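Local coordinates for protein guanine nucleotide exchange factor p115rhogef (Homo sapiens, PDB 1IAP) that probably activates Rho GTPases by promoting nucleotide exchange and, through its N-terminal RGS-like domain, probably engages heterotrimeric G protein alpha subunits, at residues A[71-74]-A[75-79]; A[175-178]-A[179-183]. One frame throughout, in Å; residues are numbered along the deposited sequence.

Contacts 1 and 2 catch a helix at its start and in its middle, within one all-helical RGS-like domain. Contact 1 lies at the surface, its centre about 19 Å from that of the chain, where a proline-rich loop turns into helix 75-81. Contact 2 belongs wholly to helix 171-187, its centre about 9 Å from that of the chain, and is partly buried. They share no helix, and their nearest atoms are about 10 Å apart. The hydrogen bonds between 71-74 and 75-79 converge on P74 O, the second of them weak, with apolar carbons gathered beside it; in 175-183 four successive carbonyls are each bonded, and one valine-isoleucine pair faces the interior.

Contact 1: residues A[71-74]-A[75-79]; sequences VPVP and PNVAF
A78 N donates to P74 O over 3.1 Å, in a nearly straight bond (N-H...O 167°) that arrives close to the direction in which the carbonyl points. V77 N lies nearer to P74 O, at 2.8 Å, but its hydrogen is badly aimed (119°) and the bond is weak. Beside this shared acceptor, V73 reaches forward over the new turn: its CG1, held anti to the backbone N (chi1 -171°), lies 3.9 Å from V77 CG1 and also approaches A78 CB at 4.1 Å. The two valine side chains run roughly perpendicular and meet through CG1 of each; the other branch of V77, CG2, lies 4.1 Å from P74 CB. This is the first turn of an alpha-helix, with P74 as N-cap residue and P75 in the first helical position. A proline suits that position, because the nitrogen it cannot use as a donor would have no carbonyl of an earlier turn to bond. V73 O approaches P75 N to 3.2 Å, but the proline nitrogen carries no hydrogen to donate. The next helical bond, from F79 N to P75 O, continues the alpha-helical series. Farther out, L63 of helix 48-63 touches V73 and S104 touches P74, while F97, E100 and V101 of helix 91-103 pack against the buried V77. At the far end, F79 makes a cation-pi contact with R83, which also hydrogen-bonds to F79 O.

Contact 2: residues A[175-178]-A[179-183]; sequences AAVV and NAIGL
A175 O sits over one face of the N179 amide, almost straight above N179 CG at 3.1 Å. The N-H bonds of that amide lie in its plane and point across the oxygen above them, not at it, so N179 ND2, 3.3 Å from A175 O, makes no hydrogen bond. A175 O instead accepts from N179 N at 2.9 Å (N-H...O 165°). With CG set beside its own backbone N (chi1 -70°), the asparagine folds back along the preceding turn, bringing its amide to the oxygen that its N-H already uses. The same i to i+4 pattern, which defines an alpha-helix, continues from A180 N to A176 O, I181 N to V177 O and G182 N to V178 O. One turn apart, the V177 and I181 side chains run alongside each other in the same direction, with V177 CG1 3.7 Å from I181 CD1. This apolar pair faces the domain interior: I181 meets M19 and L22 of helix 15-28, L35 of helix 32-43, and L157 and L160 of helix 142-162, while V177 packs on P31 and L69. A180 also rests on L35, and its carbonyl accepts a hydrogen bond from H39 NE2, tying helix 171-187 to helix 32-43.

Contact 1: residues A[71-74]-A[75-79]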
loop_
_atom_site.group_PDB
_atom_site.type_symbol
_atom_site.label_atom_id
_atom_site.label_comp_id
_atom_site.label_asym_id
_atom_site.label_seq_id
_atom_site.Cartn_x
_atom_site.Cartn_y
_atom_site.Cartn_z
ATOM N N VAL A 71 2.219 7.105 -10.348
ATOM C CA VAL A 71 3.580 6.974 -9.848
ATOM C C VAL A 71 4.518 7.179 -11.037
ATOM O O VAL A 71 4.099 7.044 -12.187
ATOM C CB VAL A 71 3.834 5.566 -9.242
ATOM C CG1 VAL A 71 2.873 5.294 -8.090
ATOM C CG2 VAL A 71 3.697 4.486 -10.310
ATOM N N PRO A 72 5.775 7.580 -10.781
ATOM C CA PRO A 72 6.719 7.777 -11.888
ATOM C C PRO A 72 6.971 6.427 -12.575
ATOM O O PRO A 72 7.532 5.501 -11.984
ATOM C CB PRO A 72 7.966 8.332 -11.188
ATOM C CG PRO A 72 7.845 7.822 -9.774
ATOM C CD PRO A 72 6.374 7.984 -9.496
ATOM N N VAL A 73 6.505 6.324 -13.815
ATOM C CA VAL A 73 6.609 5.099 -14.601
ATOM C C VAL A 73 7.878 5.020 -15.445
ATOM O O VAL A 73 8.289 6.009 -16.050
ATOM C CB VAL A 73 5.391 4.970 -15.557
ATOM C CG1 VAL A 73 5.365 3.593 -16.223
ATOM C CG2 VAL A 73 4.089 5.230 -14.805
ATOM N N PRO A 74 8.545 3.853 -15.454
ATOM C CA PRO A 74 9.764 3.697 -16.253
ATOM C C PRO A 74 9.396 3.932 -17.720
ATOM O O PRO A 74 8.475 3.302 -18.241
ATOM C CB PRO A 74 10.139 2.239 -16.005
ATOM C CG PRO A 74 9.683 2.022 -14.605
ATOM C CD PRO A 74 8.323 2.665 -14.609
ATOM N N PRO A 75 10.088 4.865 -18.391
ATOM C CA PRO A 75 9.815 5.177 -19.800
ATOM C C PRO A 75 9.587 3.971 -20.714
ATOM O O PRO A 75 8.703 4.006 -21.568
ATOM C CB PRO A 75 11.027 6.023 -20.214
ATOM C CG PRO A 75 12.049 5.763 -19.154
ATOM C CD PRO A 75 11.249 5.625 -17.908
ATOM N N ASN A 76 10.338 2.894 -20.493
ATOM C CA ASN A 76 10.196 1.676 -21.288
ATOM C C ASN A 76 8.811 1.050 -21.099
ATOM O O ASN A 76 8.175 0.626 -22.068
ATOM C CB ASN A 76 11.274 0.653 -20.911
ATOM C CG ASN A 76 12.678 1.175 -21.132
ATOM O OD1 ASN A 76 13.452 1.333 -20.185
ATOM N ND2 ASN A 76 13.018 1.450 -22.387
ATOM N N VAL A 77 8.356 0.991 -19.851
ATOM C CA VAL A 77 7.049 0.425 -19.530
ATOM C C VAL A 77 5.921 1.252 -20.132
ATOM O O VAL A 77 5.006 0.704 -20.745
ATOM C CB VAL A 77 6.859 0.297 -18.003
ATOM C CG1 VAL A 77 5.408 -0.025 -17.661
ATOM C CG2 VAL A 77 7.767 -0.795 -17.468
ATOM N N ALA A 78 5.998 2.572 -19.962
ATOM C CA ALA A 78 4.991 3.489 -20.490
ATOM C C ALA A 78 4.906 3.387 -22.013
ATOM O O ALA A 78 3.817 3.420 -22.589
ATOM C CB ALA A 78 5.315 4.922 -20.079
ATOM N N PHE A 79 6.065 3.252 -22.649
ATOM C CA PHE A 79 6.167 3.125 -24.104
ATOM C C PHE A 79 5.479 1.838 -24.567
ATOM O O PHE A 79 4.677 1.854 -25.505
ATOM C CB PHE A 79 7.653 3.132 -24.503
ATOM C CG PHE A 79 7.911 2.843 -25.959
ATOM C CD1 PHE A 79 8.040 3.880 -26.879
ATOM C CD2 PHE A 79 8.047 1.527 -26.408
ATOM C CE1 PHE A 79 8.302 3.614 -28.226
ATOM C CE2 PHE A 79 8.309 1.251 -27.753
ATOM C CZ PHE A 79 8.435 2.296 -28.662
#

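Contact 2: residues A[175-178]-A[179-183]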
loop_
_atom_site.group_PDB
_atom_site.type_symbol
_atom_site.label_atom_id
_atom_site.label_comp_id
_atom_site.label_asym_id
_atom_site.label_seq_id
_atom_site.Cartn_x
_atom_site.Cartn_y
_atom_site.Cartn_z
ATOM N N ALA A 175 -10.065 10.358 -1.675
ATOM C CA ALA A 175 -10.954 9.217 -1.896
ATOM C C ALA A 175 -10.174 8.057 -2.510
ATOM O O ALA A 175 -10.356 6.903 -2.122
ATOM C CB ALA A 175 -12.108 9.612 -2.797
ATOM N N ALA A 176 -9.275 8.378 -3.440
ATOM C CA ALA A 176 -8.446 7.371 -4.102
ATOM C C ALA A 176 -7.532 6.675 -3.097
ATOM O O ALA A 176 -7.311 5.467 -3.176
ATOM C CB ALA A 176 -7.616 8.019 -5.206
ATOM N N VAL A 177 -7.009 7.445 -2.150
ATOM C CA VAL A 177 -6.127 6.910 -1.111
ATOM C C VAL A 177 -6.905 5.987 -0.174
ATOM O O VAL A 177 -6.461 4.886 0.127
ATOM C CB VAL A 177 -5.472 8.048 -0.298
ATOM C CG1 VAL A 177 -4.771 7.505 0.936
ATOM C CG2 VAL A 177 -4.481 8.797 -1.175
ATOM N N VAL A 178 -8.072 6.435 0.276
ATOM C CA VAL A 178 -8.889 5.615 1.165
ATOM C C VAL A 178 -9.297 4.302 0.483
ATOM O O VAL A 178 -9.187 3.229 1.081
ATOM C CB VAL A 178 -10.123 6.392 1.671
ATOM C CG1 VAL A 178 -11.112 5.447 2.353
ATOM C CG2 VAL A 178 -9.676 7.462 2.649
ATOM N N ASN A 179 -9.724 4.389 -0.776
ATOM C CA ASN A 179 -10.115 3.200 -1.542
ATOM C C ASN A 179 -8.932 2.249 -1.674
ATOM O O ASN A 179 -9.055 1.038 -1.474
ATOM C CB ASN A 179 -10.584 3.595 -2.949
ATOM C CG ASN A 179 -11.906 4.327 -2.941
ATOM O OD1 ASN A 179 -12.635 4.289 -1.957
ATOM N ND2 ASN A 179 -12.224 4.993 -4.044
ATOM N N ALA A 180 -7.780 2.810 -2.022
ATOM C CA ALA A 180 -6.564 2.030 -2.200
ATOM C C ALA A 180 -6.162 1.300 -0.926
ATOM O O ALA A 180 -5.820 0.112 -0.963
ATOM C CB ALA A 180 -5.428 2.930 -2.679
ATOM N N ILE A 181 -6.187 2.009 0.202
ATOM C CA ILE A 181 -5.832 1.386 1.476
ATOM C C ILE A 181 -6.894 0.340 1.819
ATOM O O ILE A 181 -6.567 -0.776 2.213
ATOM C CB ILE A 181 -5.707 2.442 2.608
ATOM C CG1 ILE A 181 -4.481 3.325 2.346
ATOM C CG2 ILE A 181 -5.568 1.765 3.962
ATOM C CD1 ILE A 181 -4.421 4.583 3.194
ATOM N N GLY A 182 -8.156 0.686 1.589
ATOM C CA GLY A 182 -9.241 -0.238 1.869
ATOM C C GLY A 182 -9.082 -1.548 1.121
ATOM O O GLY A 182 -9.224 -2.630 1.698
ATOM N N LEU A 183 -8.722 -1.449 -0.156
ATOM C CA LEU A 183 -8.540 -2.622 -0.999
ATOM C C LEU A 183 -7.472 -3.562 -0.459
ATOM O O LEU A 183 -7.696 -4.768 -0.337
ATOM C CB LEU A 183 -8.197 -2.199 -2.434
ATOM C CG LEU A 183 -8.147 -3.306 -3.493
ATOM C CD1 LEU A 183 -9.529 -3.928 -3.645
ATOM C CD2 LEU A 183 -7.684 -2.725 -4.818
#